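Local coordinates for probable GGDEF family protein (Chromobacterium violaceum, PDB 3NJA) that is of unknown function but, as a PAS domain from a GGDEF-family protein, probably senses a signal or mediates assembly for a partner domain, at residues V22-M25 with L30-S33; Y54-R57 with D62-R65. All blocks are in the same frame, centred on the assembly; numbering follows the deposited sequence.

Contact 1. Residues V22-M25 with L30-S33; sequences VLHM and LEWS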
ATOM      1  N   VAL B  22     -19.310  -2.280 -10.287  1.00 54.52           N
ATOM      2  CA  VAL B  22     -19.493  -1.463  -9.092  1.00 59.33           C
ATOM      3  C   VAL B  22     -20.346  -2.181  -8.049  1.00 59.97           C
ATOM      4  O   VAL B  22     -21.407  -2.705  -8.371  1.00 69.50           O
ATOM      5  CB  VAL B  22     -20.178  -0.135  -9.433  1.00 58.01           C
ATOM      6  CG1 VAL B  22     -20.537   0.611  -8.154  1.00 55.76           C
ATOM      7  CG2 VAL B  22     -19.283   0.708 -10.343  1.00 60.23           C
ATOM      8  N   LEU B  23     -19.882  -2.205  -6.802  1.00 57.08           N
ATOM      9  CA  LEU B  23     -20.671  -2.772  -5.710  1.00 61.83           C
ATOM     10  C   LEU B  23     -21.184  -1.700  -4.752  1.00 63.05           C
ATOM     11  O   LEU B  23     -20.437  -1.166  -3.923  1.00 61.41           O
ATOM     12  CB  LEU B  23     -19.876  -3.827  -4.934  1.00 59.01           C
ATOM     13  CG  LEU B  23     -20.564  -4.383  -3.684  1.00 54.22           C
ATOM     14  CD1 LEU B  23     -21.779  -5.213  -4.060  1.00 61.49           C
ATOM     15  CD2 LEU B  23     -19.584  -5.211  -2.866  1.00 48.06           C
ATOM     16  N   HIS B  24     -22.468  -1.394  -4.871  1.00 59.40           N
ATOM     17  CA  HIS B  24     -23.103  -0.457  -3.963  1.00 62.37           C
ATOM     18  C   HIS B  24     -23.260  -1.068  -2.582  1.00 66.01           C
ATOM     19  O   HIS B  24     -23.666  -2.216  -2.449  1.00 68.63           O
ATOM     20  CB  HIS B  24     -24.435  -0.005  -4.538  1.00 59.06           C
ATOM     21  CG  HIS B  24     -24.298   0.648  -5.873  1.00 70.60           C
ATOM     22  ND1 HIS B  24     -23.850   1.942  -6.022  1.00 79.15           N
ATOM     23  CD2 HIS B  24     -24.501   0.173  -7.124  1.00 78.72           C
ATOM     24  CE1 HIS B  24     -23.808   2.245  -7.306  1.00 84.46           C
ATOM     25  NE2 HIS B  24     -24.198   1.190  -7.998  1.00 82.59           N
HETATM   26  N   MSE B  25     -22.912  -0.303  -1.554  1.00 63.25           N
HETATM   27  CA  MSE B  25     -22.878  -0.833  -0.197  1.00 68.29           C
HETATM   28  C   MSE B  25     -24.255  -0.758   0.469  1.00 73.74           C
HETATM   29  O   MSE B  25     -24.751  -1.736   1.048  1.00 74.25           O
HETATM   30  CB  MSE B  25     -21.827  -0.087   0.624  1.00 65.41           C
HETATM   31  CG  MSE B  25     -20.763  -0.978   1.274  1.00 67.62           C
HETATM   32 SE   MSE B  25     -19.872  -2.246   0.073  0.94114.40          SE
HETATM   33  CE  MSE B  25     -18.601  -2.984   1.362  1.00 84.88           C
ATOM     34  N   LEU B  30     -25.164  -4.811  -7.344  1.00 56.91           N
ATOM     35  CA  LEU B  30     -23.899  -5.034  -8.020  1.00 62.25           C
ATOM     36  C   LEU B  30     -24.038  -4.781  -9.523  1.00 71.36           C
ATOM     37  O   LEU B  30     -24.764  -5.496 -10.207  1.00 78.67           O
ATOM     38  CB  LEU B  30     -23.408  -6.460  -7.759  1.00 60.49           C
ATOM     39  CG  LEU B  30     -22.112  -6.846  -8.479  1.00 65.58           C
ATOM     40  CD1 LEU B  30     -20.980  -5.913  -8.061  1.00 74.72           C
ATOM     41  CD2 LEU B  30     -21.734  -8.290  -8.212  1.00 59.58           C
ATOM     42  N   GLU B  31     -23.342  -3.767 -10.036  1.00 64.00           N
ATOM     43  CA  GLU B  31     -23.442  -3.423 -11.452  1.00 60.93           C
ATOM     44  C   GLU B  31     -22.364  -4.105 -12.269  1.00 61.41           C
ATOM     45  O   GLU B  31     -21.175  -3.961 -11.991  1.00 59.74           O
ATOM     46  CB  GLU B  31     -23.355  -1.911 -11.668  1.00 60.24           C
ATOM     47  CG  GLU B  31     -24.393  -1.100 -10.902  1.00 70.54           C
ATOM     48  CD  GLU B  31     -24.346   0.402 -11.226  1.00 85.46           C
ATOM     49  OE1 GLU B  31     -23.603   1.156 -10.542  1.00 82.95           O
ATOM     50  OE2 GLU B  31     -25.065   0.826 -12.162  1.00 86.71           O
ATOM     51  N   TRP B  32     -22.782  -4.843 -13.289  1.00 64.25           N
ATOM     52  CA  TRP B  32     -21.833  -5.481 -14.187  1.00 69.25           C
ATOM     53  C   TRP B  32     -21.954  -4.942 -15.594  1.00 64.94           C
ATOM     54  O   TRP B  32     -23.061  -4.744 -16.079  1.00 66.01           O
ATOM     55  CB  TRP B  32     -22.062  -6.986 -14.215  1.00 74.45           C
ATOM     56  CG  TRP B  32     -21.406  -7.689 -13.089  1.00 76.13           C
ATOM     57  CD1 TRP B  32     -20.733  -7.120 -12.046  1.00 70.75           C
ATOM     58  CD2 TRP B  32     -21.352  -9.100 -12.882  1.00 73.18           C
ATOM     59  NE1 TRP B  32     -20.259  -8.094 -11.203  1.00 68.45           N
ATOM     60  CE2 TRP B  32     -20.624  -9.320 -11.695  1.00 72.73           C
ATOM     61  CE3 TRP B  32     -21.841 -10.201 -13.588  1.00 74.74           C
ATOM     62  CZ2 TRP B  32     -20.381 -10.599 -11.193  1.00 76.37           C
ATOM     63  CZ3 TRP B  32     -21.599 -11.473 -13.088  1.00 79.40           C
ATOM     64  CH2 TRP B  32     -20.877 -11.660 -11.901  1.00 75.72           C
ATOM     65  N   SER B  33     -20.818  -4.697 -16.244  1.00 61.27           N
ATOM     66  CA  SER B  33     -20.824  -4.462 -17.682  1.00 65.77           C
ATOM     67  C   SER B  33     -21.034  -5.818 -18.341  1.00 57.88           C
ATOM     68  O   SER B  33     -20.693  -6.842 -17.760  1.00 56.65           O
ATOM     69  CB  SER B  33     -19.506  -3.846 -18.154  1.00 67.72           C
ATOM     70  OG  SER B  33     -18.453  -4.791 -18.137  1.00 74.55           O
TER
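Glu31 and Val22 face each other as an antiparallel hydrogen-bonded pair, and the glutamate side chain shows how a short hairpin can be tied on one surface as well as along its backbone. Glu31 N donates to Val22 O at 2.8 Å, and Val22 N returns a bond of 3.0 Å to Glu31 O. From the backbone the glutamate leaves with CG placed beside its own N (chi1 -56°), a turn that carries the chain toward the opposite strand. Glu31 CB lies 3.9 Å from Val22 O. CG then comes in at the edge of the His24 imidazole, in its plane and 3.7 Å from His24 NE2. CD is extended beyond it, and at the tip OE1 accepts a hydrogen bond from His24 NE2, 2.6 Å long. The donor lies close to the ring plane but meets the oxygen from above the carboxylate, 53° out of its plane. OE1 also rests 3.8 Å from Val22 CB, whereas OE2 turns to a salt bridge with Arg29; two cationic or donor groups thus hold the carboxylate, probably favouring its charged form. Val22 CG1 packs over one face of the histidine ring, toward its rim. On the other surface Leu23 and Leu30 form the non-hydrogen-bonded pair, Leu30 CD1 lying 3.9 Å from Leu23 CB and 3.3 Å from Val22 O. Strands 19-24 and 30-32 make this hairpin. Trp32 carries it onto helix 34-40 through Phe40 and His37, and Ser33 sits at the N-cap of that helix, its OG making a weak hydrogen bond to Ala35 N, while the outer edge of 19-24 pairs antiparallel with a strand of the second subunit, whose Trp114 packs on Val22.

Contact 2. Residues Y54-R57 with D62-R65; sequences YFQR and DRAR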
ATOM      1  N   TYR B  54     -22.406 -13.374  -6.476  1.00 60.60           N
ATOM      2  CA  TYR B  54     -21.030 -13.413  -6.935  1.00 55.79           C
ATOM      3  C   TYR B  54     -20.280 -14.555  -6.241  1.00 52.15           C
ATOM      4  O   TYR B  54     -19.535 -15.298  -6.877  1.00 55.54           O
ATOM      5  CB  TYR B  54     -20.378 -12.050  -6.683  1.00 48.38           C
ATOM      6  CG  TYR B  54     -18.898 -12.080  -6.424  1.00 38.06           C
ATOM      7  CD1 TYR B  54     -17.992 -12.202  -7.471  1.00 36.54           C
ATOM      8  CD2 TYR B  54     -18.402 -11.967  -5.134  1.00 49.13           C
ATOM      9  CE1 TYR B  54     -16.627 -12.224  -7.240  1.00 47.67           C
ATOM     10  CE2 TYR B  54     -17.032 -11.970  -4.886  1.00 55.91           C
ATOM     11  CZ  TYR B  54     -16.151 -12.102  -5.942  1.00 57.47           C
ATOM     12  OH  TYR B  54     -14.795 -12.117  -5.702  1.00 67.42           O
ATOM     13  N   PHE B  55     -20.509 -14.720  -4.944  1.00 42.97           N
ATOM     14  CA  PHE B  55     -19.758 -15.710  -4.197  1.00 41.81           C
ATOM     15  C   PHE B  55     -20.170 -17.135  -4.562  1.00 47.48           C
ATOM     16  O   PHE B  55     -19.345 -18.036  -4.507  1.00 54.83           O
ATOM     17  CB  PHE B  55     -19.872 -15.452  -2.695  1.00 49.00           C
ATOM     18  CG  PHE B  55     -18.851 -14.490  -2.180  1.00 53.27           C
ATOM     19  CD1 PHE B  55     -17.531 -14.875  -2.052  1.00 52.65           C
ATOM     20  CD2 PHE B  55     -19.206 -13.193  -1.831  1.00 60.77           C
ATOM     21  CE1 PHE B  55     -16.566 -13.971  -1.579  1.00 65.95           C
ATOM     22  CE2 PHE B  55     -18.258 -12.292  -1.350  1.00 57.20           C
ATOM     23  CZ  PHE B  55     -16.934 -12.681  -1.226  1.00 57.12           C
ATOM     24  N   GLN B  56     -21.436 -17.319  -4.939  1.00 43.27           N
ATOM     25  CA  GLN B  56     -21.934 -18.601  -5.442  1.00 59.94           C
ATOM     26  C   GLN B  56     -21.256 -18.998  -6.754  1.00 64.30           C
ATOM     27  O   GLN B  56     -21.280 -20.177  -7.142  1.00 66.72           O
ATOM     28  CB  GLN B  56     -23.462 -18.562  -5.638  1.00 54.64           C
ATOM     29  CG  GLN B  56     -24.267 -18.353  -4.367  1.00 53.10           C
ATOM     30  CD  GLN B  56     -23.916 -19.364  -3.283  1.00 67.59           C
ATOM     31  OE1 GLN B  56     -23.818 -19.009  -2.105  1.00 69.47           O
ATOM     32  NE2 GLN B  56     -23.713 -20.630  -3.676  1.00 74.61           N
ATOM     33  N   ARG B  57     -20.654 -18.016  -7.434  1.00 60.45           N
ATOM     34  CA  ARG B  57     -19.992 -18.260  -8.723  1.00 55.62           C
ATOM     35  C   ARG B  57     -18.482 -18.400  -8.557  1.00 51.15           C
ATOM     36  O   ARG B  57     -17.754 -18.693  -9.513  1.00 47.78           O
ATOM     37  CB  ARG B  57     -20.325 -17.159  -9.736  1.00 52.32           C
ATOM     38  CG  ARG B  57     -21.758 -17.205 -10.277  1.00 62.62           C
ATOM     39  CD  ARG B  57     -21.849 -18.067 -11.534  1.00 78.16           C
ATOM     40  NE  ARG B  57     -22.611 -19.296 -11.327  1.00 86.46           N
ATOM     41  CZ  ARG B  57     -22.502 -20.388 -12.084  1.00 90.65           C
ATOM     42  NH1 ARG B  57     -21.653 -20.413 -13.102  1.00 88.84           N
ATOM     43  NH2 ARG B  57     -23.241 -21.460 -11.819  1.00 96.19           N
ATOM     44  N   ASP B  62     -12.020 -21.076  -2.671  1.00 60.57           N
ATOM     45  CA  ASP B  62     -11.448 -19.729  -2.639  1.00 64.47           C
ATOM     46  C   ASP B  62     -12.283 -18.700  -1.862  1.00 61.45           C
ATOM     47  O   ASP B  62     -11.778 -17.626  -1.528  1.00 60.82           O
ATOM     48  CB  ASP B  62     -11.211 -19.212  -4.066  1.00 61.26           C
ATOM     49  CG  ASP B  62     -10.002 -19.843  -4.731  1.00 64.30           C
ATOM     50  OD1 ASP B  62      -9.917 -19.779  -5.982  1.00 63.85           O
ATOM     51  OD2 ASP B  62      -9.138 -20.393  -4.006  1.00 61.63           O
ATOM     52  N   ARG B  63     -13.545 -19.019  -1.576  1.00 54.26           N
ATOM     53  CA  ARG B  63     -14.482 -18.022  -1.037  1.00 59.13           C
ATOM     54  C   ARG B  63     -14.113 -17.417   0.325  1.00 59.67           C
ATOM     55  O   ARG B  63     -14.320 -16.222   0.554  1.00 56.09           O
ATOM     56  CB  ARG B  63     -15.905 -18.573  -0.967  1.00 54.58           C
ATOM     57  CG  ARG B  63     -16.482 -18.983  -2.308  1.00 59.83           C
ATOM     58  CD  ARG B  63     -17.845 -19.592  -2.117  1.00 53.92           C
ATOM     59  NE  ARG B  63     -18.349 -20.164  -3.355  1.00 57.53           N
ATOM     60  CZ  ARG B  63     -19.402 -20.979  -3.421  1.00 56.79           C
ATOM     61  NH1 ARG B  63     -20.055 -21.318  -2.313  1.00 45.81           N
ATOM     62  NH2 ARG B  63     -19.806 -21.449  -4.593  1.00 51.43           N
ATOM     63  N   ALA B  64     -13.598 -18.233   1.234  1.00 52.82           N
ATOM     64  CA  ALA B  64     -13.224 -17.718   2.537  1.00 49.62           C
ATOM     65  C   ALA B  64     -12.034 -16.777   2.387  1.00 54.89           C
ATOM     66  O   ALA B  64     -12.049 -15.655   2.897  1.00 55.87           O
ATOM     67  CB  ALA B  64     -12.896 -18.852   3.486  1.00 45.17           C
ATOM     68  N   ARG B  65     -11.016 -17.244   1.667  1.00 53.31           N
ATOM     69  CA  ARG B  65      -9.799 -16.480   1.445  1.00 57.77           C
ATOM     70  C   ARG B  65     -10.126 -15.081   0.937  1.00 63.57           C
ATOM     71  O   ARG B  65      -9.716 -14.077   1.521  1.00 67.55           O
ATOM     72  CB  ARG B  65      -8.920 -17.185   0.419  1.00 53.50           C
ATOM     73  CG  ARG B  65      -7.417 -16.923   0.594  1.00 53.55           C
ATOM     74  CD  ARG B  65      -6.655 -17.276  -0.682  1.00 47.00           C
ATOM     75  NE  ARG B  65      -6.820 -16.202  -1.653  1.00 60.86           N
ATOM     76  CZ  ARG B  65      -7.137 -16.370  -2.933  1.00 60.95           C
ATOM     77  NH1 ARG B  65      -7.257 -15.308  -3.720  1.00 57.64           N
ATOM     78  NH2 ARG B  65      -7.333 -17.583  -3.428  1.00 38.78           N
TER
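Arg63 NE is hydrogen-bonded to Val58 O, just past helix 51-56, and lies close to Phe55 O as well. Phe55 O is only 2.6 Å from Arg63 NE, but the angle at the hydrogen is too poor for that pair to count as a second bond: the oxygen lies above the guanidinium plane, away from the N-H direction. Phe55 O and Gln56 CA lie over the same face of the group, the latter 3.6 Å above the plane and toward the rim. Arg63 NH2 ends 3.2 Å from Gln56 O. An arginine at the start of helix 63-74 thus reaches back to the carbonyls of Phe55 and Val58, near the end of helix 51-56. The reach depends on a straight chain, with chi2 at 176° and chi3 likewise near trans, so that CG and CD run past Phe55 O, Arg63 CD coming within 3.2 Å of it. The Phe55 side chain and the Arg63 chain run alongside each other with opposed directions, the ring plane 76° from that of the guanidinium. Phe55 CD1 touches Arg63 CB at 4.2 Å, and Phe55 CE1 comes 3.8 Å from Arg63 O, approaching obliquely. The ring's centre is covered on one face by Tyr54 CE2. Farther along, Phe55 packs on Val66 and Leu70 of helix 63-74 and makes a cation-pi contact with Arg67. Tyr54 and Arg57 lean on Phe40 of helix 34-40, and Asp62 binds Arg85 of the second subunit, so the junction of helices 51-56 and 63-74 rests on helix 34-40 and meets the second subunit.

Contact 1 closes the N-terminal hairpin before contact 2 forms the junction of helix 51-56 with helix 63-74, and their centres lie about 16 Å apart. They touch directly where Leu30 CD2 meets Tyr54 CB at 4.3 Å, and Phe40 of helix 34-40 bridges them by receiving both Trp32 and Tyr54. A bound glycerol, probably from the crystallisation liquor, lies about 4 Å from the Leu23 side chain, and a bound glycerol is about 6 Å from that of Phe55. Each contact also meets the second subunit, consistent with a PAS fold completed by exchange of strands between chains.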